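Local coordinates for Crh-like protein 5 (Neosartorya fumigata, PDB 6IBU) that cuts chitin and transfers it to beta-1,6-glucan or to other chitin chains, cross-linking polysaccharides of the fungal cell wall and septa, at residues 85-99 / 174-188. Numbering follows the deposited sequence.
Sequences VVSSIVLESDDLDEV and FPQTPMRLRLGSWAG
A chi1 of 52° sets CG of Trp186 between its own backbone N and carbonyl carbon, bringing the indole over Val86, whose CG1, anti to the backbone N (chi1 -176°), thereby comes to 3.5 Å from Trp186 NE1. CB of Val86 stands 3.8 Å from the centroid of the five-membered ring, a CH-pi contact suited to a beta-branched residue. These residues form a hydrogen-bonded pair between antiparallel strands 85-93 and 179-187, neighbours in a sheet of the GH16 beta-sandwich (concanavalin-like jelly roll). Gly184, without a side chain, pairs with Ser88 through the backbone. Trp186 and Arg182 both bind chitin. Further along, Arg182 NH1 meets the syn side of Glu92 OE1 at 3.2 Å in a salt bridge, tilted out of the carboxylate plane, while its NE pairs with Asp63; two acidic partners probably steady the long chain. On the opposite face the middle of the pair is aliphatic, as suits the sandwich interior: Leu91 CD2 touches Leu181 CD1 at 3.7 Å, and Ile89 lies alongside Leu183. Beyond the strands, Asp97 OD2 accepts a hydrogen bond from Gln176 N at 3.0 Å, from above its carboxylate plane. Trp186 NE1 donates to Ser88 OG at 2.8 Å, nearly straight and within the indole plane, and that same hydroxyl also bonds OE1 of Glu102, the chitin-binding probable proton donor.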
loop_
_atom_site.group_PDB
_atom_site.type_symbol
_atom_site.label_atom_id
_atom_site.label_comp_id
_atom_site.label_asym_id
_atom_site.label_seq_id
_atom_site.Cartn_x
_atom_site.Cartn_y
_atom_site.Cartn_z
ATOM N N VAL A 85 -7.438 14.421 -3.179
ATOM C CA VAL A 85 -7.208 13.612 -1.953
ATOM C C VAL A 85 -6.950 12.177 -2.399
ATOM O O VAL A 85 -7.797 11.582 -3.074
ATOM C CB VAL A 85 -8.395 13.706 -0.988
ATOM C CG1 VAL A 85 -8.180 12.814 0.221
ATOM C CG2 VAL A 85 -8.624 15.163 -0.587
ATOM N N VAL A 86 -5.808 11.643 -2.009
ATOM C CA VAL A 86 -5.391 10.271 -2.397
ATOM C C VAL A 86 -5.656 9.325 -1.225
ATOM O O VAL A 86 -5.262 9.652 -0.127
ATOM C CB VAL A 86 -3.915 10.278 -2.814
ATOM C CG1 VAL A 86 -3.478 8.909 -3.299
ATOM C CG2 VAL A 86 -3.643 11.330 -3.870
ATOM N N SER A 87 -6.289 8.189 -1.473
ATOM C CA SER A 87 -6.405 7.053 -0.530
ATOM C C SER A 87 -5.482 5.928 -1.014
ATOM O O SER A 87 -5.719 5.432 -2.115
ATOM C CB SER A 87 -7.826 6.588 -0.476
ATOM O OG SER A 87 -8.706 7.605 -0.028
ATOM N N SER A 88 -4.456 5.568 -0.247
ATOM C CA SER A 88 -3.341 4.667 -0.662
ATOM C C SER A 88 -3.324 3.359 0.140
ATOM O O SER A 88 -3.277 3.415 1.389
ATOM C CB SER A 88 -2.023 5.360 -0.477
ATOM O OG SER A 88 -1.973 6.555 -1.246
ATOM N N ILE A 89 -3.269 2.218 -0.541
ATOM C CA ILE A 89 -2.888 0.901 0.054
ATOM C C ILE A 89 -1.535 0.500 -0.536
ATOM O O ILE A 89 -1.461 0.325 -1.735
ATOM C CB ILE A 89 -3.974 -0.153 -0.215
ATOM C CG1 ILE A 89 -5.336 0.270 0.333
ATOM C CG2 ILE A 89 -3.557 -1.511 0.313
ATOM C CD1 ILE A 89 -6.480 -0.438 -0.325
ATOM N N VAL A 90 -0.481 0.422 0.265
ATOM C CA VAL A 90 0.888 0.186 -0.263
ATOM C C VAL A 90 1.513 -1.052 0.377
ATOM O O VAL A 90 1.662 -1.055 1.589
ATOM C CB VAL A 90 1.783 1.403 -0.016
ATOM C CG1 VAL A 90 3.215 1.116 -0.458
ATOM C CG2 VAL A 90 1.228 2.628 -0.705
ATOM N N LEU A 91 2.007 -1.979 -0.429
ATOM C CA LEU A 91 3.008 -2.964 0.029
ATOM C C LEU A 91 4.364 -2.417 -0.370
ATOM O O LEU A 91 4.514 -2.037 -1.536
ATOM C CB LEU A 91 2.736 -4.317 -0.609
ATOM C CG LEU A 91 1.425 -4.950 -0.194
ATOM C CD1 LEU A 91 1.240 -6.295 -0.879
ATOM C CD2 LEU A 91 1.371 -5.089 1.314
ATOM N N GLU A 92 5.292 -2.317 0.577
ATOM C CA GLU A 92 6.601 -1.692 0.296
ATOM C C GLU A 92 7.699 -2.448 1.030
ATOM O O GLU A 92 7.542 -2.712 2.236
ATOM C CB GLU A 92 6.602 -0.217 0.689
ATOM C CG GLU A 92 7.897 0.484 0.331
ATOM C CD GLU A 92 7.860 1.993 0.510
ATOM O OE1 GLU A 92 7.636 2.433 1.665
ATOM O OE2 GLU A 92 8.007 2.726 -0.513
ATOM N N SER A 93 8.803 -2.686 0.329
ATOM C CA SER A 93 10.020 -3.296 0.891
ATOM C C SER A 93 11.037 -2.201 1.214
ATOM O O SER A 93 10.908 -1.064 0.723
ATOM C CB SER A 93 10.588 -4.306 -0.054
ATOM O OG SER A 93 11.527 -3.706 -0.932
ATOM N N ASP A 94 12.045 -2.566 1.996
ATOM C CA ASP A 94 13.208 -1.716 2.329
ATOM C C ASP A 94 14.069 -1.435 1.077
ATOM O O ASP A 94 14.736 -0.388 1.135
ATOM C CB ASP A 94 13.949 -2.324 3.522
ATOM C CG ASP A 94 13.248 -2.088 4.856
ATOM O OD1 ASP A 94 12.105 -1.561 4.852
ATOM O OD2 ASP A 94 13.829 -2.472 5.889
ATOM N N ASP A 95 14.033 -2.227 -0.029
ATOM C CA ASP A 95 14.745 -1.851 -1.298
ATOM C C ASP A 95 13.780 -1.155 -2.260
ATOM O O ASP A 95 14.143 -0.829 -3.363
ATOM C CB ASP A 95 15.522 -2.981 -1.989
ATOM C CG ASP A 95 14.708 -4.110 -2.598
ATOM O OD1 ASP A 95 13.477 -4.020 -2.638
ATOM O OD2 ASP A 95 15.335 -5.099 -3.024
ATOM N N LEU A 96 12.614 -0.789 -1.762
ATOM C CA LEU A 96 11.613 0.011 -2.510
ATOM C C LEU A 96 11.013 -0.834 -3.641
ATOM O O LEU A 96 10.565 -0.251 -4.588
ATOM C CB LEU A 96 12.246 1.303 -3.027
ATOM C CG LEU A 96 12.741 2.198 -1.901
ATOM C CD1 LEU A 96 13.325 3.498 -2.458
ATOM C CD2 LEU A 96 11.584 2.486 -0.929
ATOM N N ASP A 97 10.972 -2.159 -3.515
ATOM C CA ASP A 97 9.960 -2.958 -4.236
ATOM C C ASP A 97 8.610 -2.482 -3.706
ATOM O O ASP A 97 8.516 -2.090 -2.539
ATOM C CB ASP A 97 10.105 -4.455 -4.014
ATOM C CG ASP A 97 11.231 -5.105 -4.814
ATOM O OD1 ASP A 97 11.685 -4.502 -5.807
ATOM O OD2 ASP A 97 11.656 -6.218 -4.414
ATOM N N GLU A 98 7.591 -2.472 -4.544
ATOM C CA GLU A 98 6.349 -1.830 -4.122
ATOM C C GLU A 98 5.191 -2.261 -4.998
ATOM O O GLU A 98 5.362 -2.341 -6.187
ATOM C CB GLU A 98 6.536 -0.330 -4.212
ATOM C CG GLU A 98 5.687 0.404 -3.221
ATOM C CD GLU A 98 4.672 1.314 -3.878
ATOM O OE1 GLU A 98 4.644 2.518 -3.518
ATOM O OE2 GLU A 98 3.923 0.839 -4.773
ATOM N N VAL A 99 4.046 -2.482 -4.372
ATOM C CA VAL A 99 2.750 -2.767 -5.029
ATOM C C VAL A 99 1.727 -1.889 -4.319
ATOM O O VAL A 99 1.736 -1.862 -3.072
ATOM C CB VAL A 99 2.392 -4.257 -4.918
ATOM C CG1 VAL A 99 1.019 -4.529 -5.487
ATOM C CG2 VAL A 99 3.445 -5.124 -5.585
ATOM N N PHE A 174 10.522 -7.054 -10.626
ATOM C CA PHE A 174 9.395 -7.754 -9.965
ATOM C C PHE A 174 9.499 -7.557 -8.458
ATOM O O PHE A 174 10.556 -7.808 -7.891
ATOM C CB PHE A 174 9.400 -9.239 -10.323
ATOM C CG PHE A 174 8.137 -9.946 -9.940
ATOM C CD1 PHE A 174 6.986 -9.784 -10.679
ATOM C CD2 PHE A 174 8.096 -10.740 -8.807
ATOM C CE1 PHE A 174 5.817 -10.426 -10.304
ATOM C CE2 PHE A 174 6.936 -11.406 -8.451
ATOM C CZ PHE A 174 5.797 -11.245 -9.195
ATOM N N PRO A 175 8.443 -7.083 -7.760
ATOM C CA PRO A 175 8.483 -6.961 -6.301
ATOM C C PRO A 175 8.722 -8.337 -5.671
ATOM O O PRO A 175 7.966 -9.207 -5.945
ATOM C CB PRO A 175 7.104 -6.419 -5.936
ATOM C CG PRO A 175 6.655 -5.717 -7.195
ATOM C CD PRO A 175 7.195 -6.571 -8.326
ATOM N N GLN A 176 9.809 -8.528 -4.928
ATOM C CA GLN A 176 10.194 -9.889 -4.490
ATOM C C GLN A 176 11.031 -9.832 -3.224
ATOM O O GLN A 176 11.782 -10.767 -2.991
ATOM C CB GLN A 176 10.977 -10.614 -5.583
ATOM C CG GLN A 176 12.264 -9.909 -5.988
ATOM C CD GLN A 176 12.872 -10.585 -7.196
ATOM O OE1 GLN A 176 13.515 -11.632 -7.088
ATOM N NE2 GLN A 176 12.671 -9.997 -8.361
ATOM N N THR A 177 10.893 -8.782 -2.432
ATOM C CA THR A 177 11.570 -8.677 -1.125
ATOM C C THR A 177 10.485 -8.504 -0.076
ATOM O O THR A 177 9.367 -8.164 -0.418
ATOM C CB THR A 177 12.587 -7.544 -1.150
ATOM O OG1 THR A 177 11.930 -6.350 -1.568
ATOM C CG2 THR A 177 13.749 -7.839 -2.067
ATOM N N PRO A 178 10.788 -8.743 1.214
ATOM C CA PRO A 178 9.758 -8.737 2.244
ATOM C C PRO A 178 9.171 -7.325 2.297
ATOM O O PRO A 178 9.911 -6.359 2.278
ATOM C CB PRO A 178 10.490 -9.069 3.549
ATOM C CG PRO A 178 11.869 -9.575 3.094
ATOM C CD PRO A 178 12.140 -8.932 1.756
ATOM N N MET A 179 7.857 -7.246 2.399
ATOM C CA MET A 179 7.154 -5.959 2.314
ATOM C C MET A 179 6.274 -5.767 3.533
ATOM O O MET A 179 5.794 -6.740 4.078
ATOM C CB MET A 179 6.302 -5.888 1.046
ATOM C CG MET A 179 7.155 -5.677 -0.174
ATOM S SD MET A 179 6.242 -5.235 -1.646
ATOM C CE MET A 179 5.294 -6.722 -1.927
ATOM N N ARG A 180 6.069 -4.513 3.904
ATOM C CA ARG A 180 5.104 -4.175 4.961
ATOM C C ARG A 180 3.907 -3.499 4.299
ATOM O O ARG A 180 3.982 -3.126 3.128
ATOM C CB ARG A 180 5.807 -3.386 6.058
ATOM C CG ARG A 180 6.201 -1.972 5.692
ATOM C CD ARG A 180 6.068 -1.132 6.930
ATOM N NE ARG A 180 7.378 -0.809 7.458
ATOM C CZ ARG A 180 7.726 -0.784 8.742
ATOM N NH1 ARG A 180 6.860 -1.054 9.708
ATOM N NH2 ARG A 180 8.972 -0.478 9.051
ATOM N N LEU A 181 2.786 -3.466 5.003
ATOM C CA LEU A 181 1.550 -2.845 4.494
ATOM C C LEU A 181 1.453 -1.439 5.085
ATOM O O LEU A 181 1.563 -1.297 6.299
ATOM C CB LEU A 181 0.392 -3.763 4.886
ATOM C CG LEU A 181 -1.010 -3.282 4.542
ATOM C CD1 LEU A 181 -1.189 -3.084 3.041
ATOM C CD2 LEU A 181 -2.019 -4.280 5.092
ATOM N N ARG A 182 1.295 -0.428 4.235
ATOM C CA ARG A 182 1.096 0.983 4.651
ATOM C C ARG A 182 -0.319 1.379 4.227
ATOM O O ARG A 182 -0.708 1.106 3.077
ATOM C CB ARG A 182 2.163 1.895 4.039
ATOM C CG ARG A 182 3.532 1.222 3.940
ATOM C CD ARG A 182 4.764 2.115 3.824
ATOM N NE ARG A 182 4.636 3.318 4.640
ATOM C CZ ARG A 182 5.242 4.472 4.395
ATOM N NH1 ARG A 182 6.044 4.598 3.349
ATOM N NH2 ARG A 182 5.033 5.501 5.197
ATOM N N LEU A 183 -1.107 1.946 5.123
ATOM C CA LEU A 183 -2.430 2.494 4.754
ATOM C C LEU A 183 -2.394 3.983 5.047
ATOM O O LEU A 183 -1.910 4.360 6.120
ATOM C CB LEU A 183 -3.513 1.808 5.573
ATOM C CG LEU A 183 -3.634 0.312 5.346
ATOM C CD1 LEU A 183 -4.522 -0.311 6.402
ATOM C CD2 LEU A 183 -4.171 0.046 3.950
ATOM N N GLY A 184 -2.958 4.789 4.158
ATOM C CA GLY A 184 -3.001 6.232 4.422
ATOM C C GLY A 184 -3.761 7.016 3.388
ATOM O O GLY A 184 -3.986 6.533 2.271
ATOM N N SER A 185 -4.101 8.233 3.773
ATOM C CA SER A 185 -4.696 9.258 2.893
ATOM C C SER A 185 -3.801 10.478 2.984
ATOM O O SER A 185 -3.125 10.625 3.987
ATOM C CB SER A 185 -6.115 9.554 3.278
ATOM O OG SER A 185 -6.156 10.104 4.595
ATOM N N TRP A 186 -3.808 11.293 1.942
ATOM C CA TRP A 186 -2.961 12.496 1.829
ATOM C C TRP A 186 -3.463 13.351 0.671
ATOM O O TRP A 186 -4.199 12.844 -0.167
ATOM C CB TRP A 186 -1.506 12.094 1.619
ATOM C CG TRP A 186 -1.283 11.134 0.500
ATOM C CD1 TRP A 186 -1.575 9.802 0.501
ATOM C CD2 TRP A 186 -0.646 11.406 -0.757
ATOM N NE1 TRP A 186 -1.180 9.232 -0.674
ATOM C CE2 TRP A 186 -0.594 10.183 -1.460
ATOM C CE3 TRP A 186 -0.088 12.549 -1.346
ATOM C CZ2 TRP A 186 -0.045 10.076 -2.731
ATOM C CZ3 TRP A 186 0.454 12.449 -2.607
ATOM C CH2 TRP A 186 0.482 11.225 -3.284
ATOM N N ALA A 187 -3.046 14.604 0.628
ATOM C CA ALA A 187 -3.461 15.533 -0.440
ATOM C C ALA A 187 -2.439 15.460 -1.566
ATOM O O ALA A 187 -1.423 16.112 -1.454
ATOM C CB ALA A 187 -3.594 16.919 0.121
ATOM N N GLY A 188 -2.707 14.684 -2.613
ATOM C CA GLY A 188 -1.917 14.727 -3.854
ATOM C C GLY A 188 -2.013 16.112 -4.453
ATOM O O GLY A 188 -1.074 16.549 -5.102
HETATM O O HOH W 1 12.019 -5.280 3.035
HETATM O O HOH W 2 12.250 -5.806 -8.100
#